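Local coordinates for nitroreductase (Mycolicibacterium smegmatis, PDB 6XRI), which probably binds the deazaflavin coenzyme F420 and uses its reduced form to turn quinones into quinols, at residues P34-T39 with V89-K94; F38-A43 with F79-N84. One frame throughout, in Å; residues are numbered along the deposited sequence.

Contact 1: P34-T39 with V89-K94; sequences PIVLFT and VQDGDK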
ATOM      1  N   PRO A  34      -7.653   3.650  -1.284  1.00 25.17           N
ATOM      2  CA  PRO A  34      -7.106   4.181  -2.549  1.00 19.94           C
ATOM      3  C   PRO A  34      -5.801   3.574  -3.030  1.00 19.07           C
ATOM      4  O   PRO A  34      -5.074   4.238  -3.766  1.00 18.69           O
ATOM      5  CB  PRO A  34      -6.870   5.657  -2.233  1.00 24.66           C
ATOM      6  CG  PRO A  34      -6.455   5.632  -0.730  1.00 23.26           C
ATOM      7  CD  PRO A  34      -7.292   4.485  -0.118  1.00 25.41           C
ATOM      8  N   ILE A  35      -5.521   2.333  -2.657  1.00 22.44           N
ATOM      9  CA  ILE A  35      -4.214   1.737  -2.895  1.00 21.53           C
ATOM     10  C   ILE A  35      -4.368   0.456  -3.703  1.00 22.67           C
ATOM     11  O   ILE A  35      -5.361  -0.272  -3.595  1.00 20.12           O
ATOM     12  CB  ILE A  35      -3.477   1.460  -1.565  1.00 19.30           C
ATOM     13  CG1 ILE A  35      -3.327   2.758  -0.766  1.00 16.87           C
ATOM     14  CG2 ILE A  35      -2.109   0.839  -1.822  1.00 18.67           C
ATOM     15  CD1 ILE A  35      -2.942   2.561   0.707  1.00 18.06           C
ATOM     16  N   VAL A  36      -3.362   0.192  -4.536  1.00 37.93           N
ATOM     17  CA  VAL A  36      -3.231  -1.058  -5.265  1.00 31.47           C
ATOM     18  C   VAL A  36      -1.818  -1.568  -5.043  1.00 31.04           C
ATOM     19  O   VAL A  36      -0.943  -0.853  -4.557  1.00 13.78           O
ATOM     20  CB  VAL A  36      -3.513  -0.905  -6.771  1.00 34.43           C
ATOM     21  CG1 VAL A  36      -4.938  -0.497  -6.993  1.00 44.94           C
ATOM     22  CG2 VAL A  36      -2.531   0.091  -7.372  1.00 38.17           C
ATOM     23  N   LEU A  37      -1.604  -2.825  -5.415  1.00 37.12           N
ATOM     24  CA  LEU A  37      -0.331  -3.502  -5.220  1.00 27.93           C
ATOM     25  C   LEU A  37       0.247  -3.851  -6.582  1.00 32.56           C
ATOM     26  O   LEU A  37      -0.475  -4.332  -7.460  1.00 28.64           O
ATOM     27  CB  LEU A  37      -0.506  -4.767  -4.369  1.00 24.58           C
ATOM     28  CG  LEU A  37       0.779  -5.447  -3.892  1.00 27.52           C
ATOM     29  CD1 LEU A  37       1.396  -4.614  -2.764  1.00 23.99           C
ATOM     30  CD2 LEU A  37       0.513  -6.890  -3.487  1.00 24.81           C
ATOM     31  N   PHE A  38       1.541  -3.582  -6.755  1.00 37.28           N
ATOM     32  CA  PHE A  38       2.298  -3.966  -7.940  1.00 37.31           C
ATOM     33  C   PHE A  38       3.376  -4.954  -7.528  1.00 37.34           C
ATOM     34  O   PHE A  38       4.097  -4.723  -6.548  1.00 26.53           O
ATOM     35  CB  PHE A  38       2.926  -2.749  -8.627  1.00 34.00           C
ATOM     36  CG  PHE A  38       1.917  -1.758  -9.115  1.00 34.68           C
ATOM     37  CD1 PHE A  38       1.266  -1.962 -10.337  1.00 39.59           C
ATOM     38  CD2 PHE A  38       1.590  -0.643  -8.345  1.00 26.60           C
ATOM     39  CE1 PHE A  38       0.311  -1.067 -10.796  1.00 33.46           C
ATOM     40  CE2 PHE A  38       0.637   0.262  -8.787  1.00 27.69           C
ATOM     41  CZ  PHE A  38      -0.006   0.053 -10.020  1.00 30.45           C
ATOM     42  N   THR A  39       3.479  -6.051  -8.272  1.00 25.36           N
ATOM     43  CA  THR A  39       4.469  -7.087  -8.001  1.00 41.25           C
ATOM     44  C   THR A  39       5.559  -7.056  -9.070  1.00 37.63           C
ATOM     45  O   THR A  39       5.273  -7.131 -10.273  1.00 15.17           O
ATOM     46  CB  THR A  39       3.831  -8.479  -7.921  1.00 27.58           C
ATOM     47  OG1 THR A  39       2.825  -8.516  -6.896  1.00 38.80           O
ATOM     48  CG2 THR A  39       4.904  -9.526  -7.580  1.00 14.09           C
ATOM     49  N   VAL A  89      -0.628  -6.610 -11.072  1.00 30.31           N
ATOM     50  CA  VAL A  89      -1.325  -5.658 -10.216  1.00 35.94           C
ATOM     51  C   VAL A  89      -2.473  -6.359  -9.503  1.00 38.38           C
ATOM     52  O   VAL A  89      -3.186  -7.181 -10.089  1.00 37.98           O
ATOM     53  CB  VAL A  89      -1.825  -4.427 -11.010  1.00 40.37           C
ATOM     54  CG1 VAL A  89      -2.844  -4.835 -12.052  1.00 33.89           C
ATOM     55  CG2 VAL A  89      -2.413  -3.340 -10.075  1.00 35.09           C
ATOM     56  N   GLN A  90      -2.636  -6.029  -8.227  1.00 37.92           N
ATOM     57  CA  GLN A  90      -3.751  -6.489  -7.414  1.00 32.99           C
ATOM     58  C   GLN A  90      -4.548  -5.276  -6.964  1.00 47.38           C
ATOM     59  O   GLN A  90      -4.019  -4.422  -6.243  1.00 33.28           O
ATOM     60  CB  GLN A  90      -3.242  -7.279  -6.210  1.00 32.12           C
ATOM     61  CG  GLN A  90      -2.276  -8.425  -6.576  1.00 28.15           C
ATOM     62  CD  GLN A  90      -1.977  -9.354  -5.377  1.00 22.28           C
ATOM     63  OE1 GLN A  90      -2.729  -9.378  -4.405  1.00 26.44           O
ATOM     64  NE2 GLN A  90      -0.880 -10.110  -5.450  1.00 20.46           N
ATOM     65  N   ASP A  91      -5.810  -5.201  -7.400  1.00 70.98           N
ATOM     66  CA  ASP A  91      -6.726  -4.117  -7.037  1.00 63.79           C
ATOM     67  C   ASP A  91      -7.973  -4.706  -6.366  1.00 71.50           C
ATOM     68  O   ASP A  91      -8.849  -5.267  -7.034  1.00 75.96           O
ATOM     69  CB  ASP A  91      -7.086  -3.285  -8.263  1.00 59.42           C
ATOM     70  CG  ASP A  91      -7.958  -2.093  -7.916  1.00 61.32           C
ATOM     71  OD1 ASP A  91      -8.140  -1.821  -6.692  1.00 61.90           O
ATOM     72  OD2 ASP A  91      -8.447  -1.449  -8.880  1.00 60.29           O
ATOM     73  N   GLY A  92      -8.057  -4.566  -5.047  1.00 56.14           N
ATOM     74  CA  GLY A  92      -9.170  -5.153  -4.318  1.00 52.63           C
ATOM     75  C   GLY A  92      -9.179  -6.656  -4.510  1.00 55.00           C
ATOM     76  O   GLY A  92      -8.249  -7.364  -4.098  1.00 58.93           O
ATOM     77  N   ASP A  93     -10.230  -7.161  -5.157  1.00 49.97           N
ATOM     78  CA  ASP A  93     -10.384  -8.587  -5.410  1.00 52.58           C
ATOM     79  C   ASP A  93     -10.088  -8.946  -6.859  1.00 46.09           C
ATOM     80  O   ASP A  93     -10.486 -10.021  -7.325  1.00 42.01           O
ATOM     81  CB  ASP A  93     -11.794  -9.041  -5.029  1.00 36.32           C
ATOM     82  CG  ASP A  93     -12.207  -8.578  -3.631  1.00 30.26           C
ATOM     83  OD1 ASP A  93     -11.424  -8.723  -2.666  1.00 33.55           O
ATOM     84  OD2 ASP A  93     -13.330  -8.051  -3.498  1.00 30.82           O
ATOM     85  N   LYS A  94      -9.394  -8.074  -7.577  1.00 51.60           N
ATOM     86  CA  LYS A  94      -9.029  -8.306  -8.963  1.00 58.88           C
ATOM     87  C   LYS A  94      -7.518  -8.458  -9.078  1.00 58.60           C
ATOM     88  O   LYS A  94      -6.758  -7.764  -8.396  1.00 58.19           O
ATOM     89  CB  LYS A  94      -9.506  -7.158  -9.853  1.00 58.88           C
ATOM     90  CG  LYS A  94     -11.000  -6.865  -9.774  1.00 59.72           C
ATOM     91  CD  LYS A  94     -11.321  -5.490 -10.362  1.00 70.39           C
ATOM     92  CE  LYS A  94     -12.457  -4.805  -9.605  1.00 62.07           C
ATOM     93  NZ  LYS A  94     -13.776  -5.467  -9.803  1.00 60.57           N
TER
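With chi1 near -62°, Phe38 holds its ring carbon CG anti to its own carbonyl carbon, and Val89, with CG1 at chi1 63°, has CG2 anti to its backbone N. The two residues are a non-hydrogen-bonded pair and so share a face of the sheet; these torsions bring CG2 of Val89 obliquely to the ring, 3.6 Å from CE1 of Phe38. On the other face Leu37 and Gln90 also lie side by side, CD2 of the leucine resting 4.0 Å from the amide carbon CD of the glutamine, whose NE2 is hydrogen-bonded to OD2 of Asp26. Beneath them the backbones are joined by two bonds, Leu37 N to Gln90 O at 3.0 Å and Gln90 N to Leu37 O at 2.9 Å, which make Leu37 and Gln90 an antiparallel hydrogen-bonded pair. The contact closes the six-stranded split-barrel-like sheet of this FMN-binding clan, its first strand meeting strand 86-91. Beyond the pair, CG1 of Val36 packs 3.5 Å from OD1 of Asp91, a poorly ordered side chain whose OD2 makes a salt bridge to Arg55 and a hydrogen bond to Tyr62. At Asp91 the strand enters a type II' turn, with Gly92 at positive phi, that leads into strand 94-103.

Contact 2: F38-A43 with F79-N84; sequences FTTTGA and FNVKAN
Asn80 sets its carboxamide against Thr40, Thr41 and Ala43 at the end of strand 35-41, and the two ends of the amide serve different parts of the chain. Its ND2 gives a nearly straight bond (168°) to the carbonyl O of Thr41 at 2.7 Å; the acceptor lies close to the amide plane of Asn80, whereas the donor stands well above the carbonyl plane of Thr41. The same ND2 makes a weak bond to OG1 of Thr40 at 3.0 Å, the two side chains crossing at a slant. At the other end of the amide, OD1 accepts a hydrogen bond from the backbone N of Ala43 at 3.2 Å. Asn84, just past the last helical turn, extends its CG anti to its backbone N (chi1 -169°), which brings ND2 across to the side of Thr41, 3.3 Å from CB, and into a long, weak bond with Thr41 O at 3.5 Å. Apolar contact is slight: CB of Ala43 touches CB of Ala83 at 4.1 Å, while Leu20 of the second subunit packs on both Thr40 and Asn80. Because the buried Asn80 amide pairs with main-chain atoms on both sides of Gly42, it probably helps to set the path by which the chain leaves the strand; the amide's ND2 and OD1 both find partners, one of the ND2 bonds being weak.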
ATOM      1  N   PHE A  38       1.541  -3.582  -6.755  1.00 37.28           N
ATOM      2  CA  PHE A  38       2.298  -3.966  -7.940  1.00 37.31           C
ATOM      3  C   PHE A  38       3.376  -4.954  -7.528  1.00 37.34           C
ATOM      4  O   PHE A  38       4.097  -4.723  -6.548  1.00 26.53           O
ATOM      5  CB  PHE A  38       2.926  -2.749  -8.627  1.00 34.00           C
ATOM      6  CG  PHE A  38       1.917  -1.758  -9.115  1.00 34.68           C
ATOM      7  CD1 PHE A  38       1.266  -1.962 -10.337  1.00 39.59           C
ATOM      8  CD2 PHE A  38       1.590  -0.643  -8.345  1.00 26.60           C
ATOM      9  CE1 PHE A  38       0.311  -1.067 -10.796  1.00 33.46           C
ATOM     10  CE2 PHE A  38       0.637   0.262  -8.787  1.00 27.69           C
ATOM     11  CZ  PHE A  38      -0.006   0.053 -10.020  1.00 30.45           C
ATOM     12  N   THR A  39       3.479  -6.051  -8.272  1.00 25.36           N
ATOM     13  CA  THR A  39       4.469  -7.087  -8.001  1.00 41.25           C
ATOM     14  C   THR A  39       5.559  -7.056  -9.070  1.00 37.63           C
ATOM     15  O   THR A  39       5.273  -7.131 -10.273  1.00 15.17           O
ATOM     16  CB  THR A  39       3.831  -8.479  -7.921  1.00 27.58           C
ATOM     17  OG1 THR A  39       2.825  -8.516  -6.896  1.00 38.80           O
ATOM     18  CG2 THR A  39       4.904  -9.526  -7.580  1.00 14.09           C
ATOM     19  N   THR A  40       6.810  -6.968  -8.613  1.00 15.42           N
ATOM     20  CA  THR A  40       7.975  -6.840  -9.475  1.00 21.54           C
ATOM     21  C   THR A  40       8.928  -7.992  -9.177  1.00 17.96           C
ATOM     22  O   THR A  40       9.020  -8.475  -8.041  1.00 17.66           O
ATOM     23  CB  THR A  40       8.723  -5.485  -9.302  1.00 14.23           C
ATOM     24  OG1 THR A  40       9.677  -5.315 -10.369  1.00 11.09           O
ATOM     25  CG2 THR A  40       9.433  -5.432  -7.978  1.00 14.41           C
ATOM     26  N   THR A  41       9.642  -8.407 -10.220  1.00 21.87           N
ATOM     27  CA  THR A  41      10.509  -9.576 -10.201  1.00 35.07           C
ATOM     28  C   THR A  41      11.970  -9.131 -10.223  1.00 31.65           C
ATOM     29  O   THR A  41      12.378  -8.370 -11.109  1.00 28.42           O
ATOM     30  CB  THR A  41      10.201 -10.486 -11.396  1.00 29.65           C
ATOM     31  OG1 THR A  41       8.850 -10.951 -11.322  1.00 22.29           O
ATOM     32  CG2 THR A  41      11.140 -11.689 -11.404  1.00 27.38           C
ATOM     33  N   GLY A  42      12.749  -9.600  -9.243  1.00 28.76           N
ATOM     34  CA  GLY A  42      14.171  -9.311  -9.188  1.00 33.24           C
ATOM     35  C   GLY A  42      14.820  -9.645 -10.516  1.00 44.43           C
ATOM     36  O   GLY A  42      14.597 -10.730 -11.070  1.00 35.57           O
ATOM     37  N   ALA A  43      15.583  -8.697 -11.063  1.00 39.83           N
ATOM     38  CA  ALA A  43      16.151  -8.889 -12.394  1.00 33.84           C
ATOM     39  C   ALA A  43      17.097 -10.074 -12.399  1.00 37.87           C
ATOM     40  O   ALA A  43      17.018 -10.955 -13.265  1.00 40.47           O
ATOM     41  CB  ALA A  43      16.874  -7.617 -12.844  1.00 27.23           C
ATOM     42  N   PHE A  79      14.415   1.209 -11.170  1.00 30.59           N
ATOM     43  CA  PHE A  79      15.275   0.593 -12.172  1.00 33.17           C
ATOM     44  C   PHE A  79      14.886  -0.857 -12.411  1.00 33.43           C
ATOM     45  O   PHE A  79      15.001  -1.349 -13.537  1.00 33.64           O
ATOM     46  CB  PHE A  79      16.754   0.681 -11.765  1.00 25.86           C
ATOM     47  CG  PHE A  79      17.347   2.062 -11.901  1.00 28.57           C
ATOM     48  CD1 PHE A  79      17.421   2.669 -13.145  1.00 26.54           C
ATOM     49  CD2 PHE A  79      17.839   2.742 -10.789  1.00 25.06           C
ATOM     50  CE1 PHE A  79      17.945   3.922 -13.283  1.00 33.80           C
ATOM     51  CE2 PHE A  79      18.376   4.002 -10.920  1.00 35.36           C
ATOM     52  CZ  PHE A  79      18.427   4.595 -12.173  1.00 37.55           C
ATOM     53  N   ASN A  80      14.421  -1.556 -11.375  1.00 27.78           N
ATOM     54  CA  ASN A  80      14.078  -2.965 -11.543  1.00 32.17           C
ATOM     55  C   ASN A  80      12.863  -3.124 -12.444  1.00 39.63           C
ATOM     56  O   ASN A  80      12.751  -4.103 -13.196  1.00 35.15           O
ATOM     57  CB  ASN A  80      13.821  -3.605 -10.181  1.00 31.73           C
ATOM     58  CG  ASN A  80      13.816  -5.110 -10.246  1.00 32.75           C
ATOM     59  OD1 ASN A  80      14.838  -5.752 -10.006  1.00 30.33           O
ATOM     60  ND2 ASN A  80      12.670  -5.686 -10.589  1.00 33.79           N
ATOM     61  N   VAL A  81      11.930  -2.176 -12.360  1.00 34.02           N
ATOM     62  CA  VAL A  81      10.776  -2.207 -13.233  1.00 37.81           C
ATOM     63  C   VAL A  81      11.170  -1.844 -14.651  1.00 37.73           C
ATOM     64  O   VAL A  81      10.451  -2.193 -15.590  1.00 44.58           O
ATOM     65  CB  VAL A  81       9.676  -1.263 -12.717  1.00 38.46           C
ATOM     66  CG1 VAL A  81       8.540  -1.183 -13.733  1.00 32.69           C
ATOM     67  CG2 VAL A  81       9.179  -1.734 -11.340  1.00 29.98           C
ATOM     68  N   LYS A  82      12.285  -1.133 -14.840  1.00 35.29           N
ATOM     69  CA  LYS A  82      12.790  -0.914 -16.194  1.00 35.54           C
ATOM     70  C   LYS A  82      13.533  -2.140 -16.711  1.00 42.60           C
ATOM     71  O   LYS A  82      13.305  -2.581 -17.845  1.00 41.24           O
ATOM     72  CB  LYS A  82      13.700   0.312 -16.215  1.00 30.32           C
ATOM     73  CG  LYS A  82      12.951   1.626 -16.038  1.00 41.06           C
ATOM     74  CD  LYS A  82      13.900   2.812 -15.840  1.00 41.14           C
ATOM     75  CE  LYS A  82      14.701   3.101 -17.124  1.00 52.00           C
ATOM     76  NZ  LYS A  82      15.691   4.221 -16.899  1.00 50.11           N
ATOM     77  N   ALA A  83      14.406  -2.701 -15.878  1.00 52.04           N
ATOM     78  CA  ALA A  83      15.146  -3.904 -16.238  1.00 28.41           C
ATOM     79  C   ALA A  83      14.201  -5.060 -16.548  1.00 46.61           C
ATOM     80  O   ALA A  83      14.355  -5.752 -17.563  1.00 49.63           O
ATOM     81  CB  ALA A  83      16.096  -4.252 -15.090  1.00 26.84           C
ATOM     82  N   ASN A  84      13.209  -5.270 -15.693  1.00 42.43           N
ATOM     83  CA  ASN A  84      12.223  -6.328 -15.893  1.00 48.55           C
ATOM     84  C   ASN A  84      10.822  -5.739 -15.944  1.00 56.61           C
ATOM     85  O   ASN A  84      10.198  -5.513 -14.890  1.00 53.71           O
ATOM     86  CB  ASN A  84      12.316  -7.371 -14.790  1.00 48.52           C
ATOM     87  CG  ASN A  84      11.490  -8.613 -15.098  1.00 54.74           C
ATOM     88  OD1 ASN A  84      10.707  -8.656 -16.074  1.00 53.72           O
ATOM     89  ND2 ASN A  84      11.657  -9.644 -14.252  1.00 44.39           N
TER

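Overall arrangement
Strand 35-41 takes part in both contacts, whose centres lie about 16 Å apart. Contact 1 is a buried strand-to-strand seam, its centre about 6 Å from that of the chain, where regular main-chain pairing is flanked by apolar packing and by polar ends bonded elsewhere. Contact 2, about 12 Å from the chain centre and only partly buried, lies where the same strand ends against helix 78-83, and asparagine amides, not sheet pairing, make the link to this partner. Phe38 and Thr39 belong to the strand segment of both contacts but touch the partner segment only in contact 1. Since strand 86-91 follows helix 78-83, strand 35-41 is held by two successive elements. The second subunit packs on both contacts, at contact 1 only on Pro34 and Ile35.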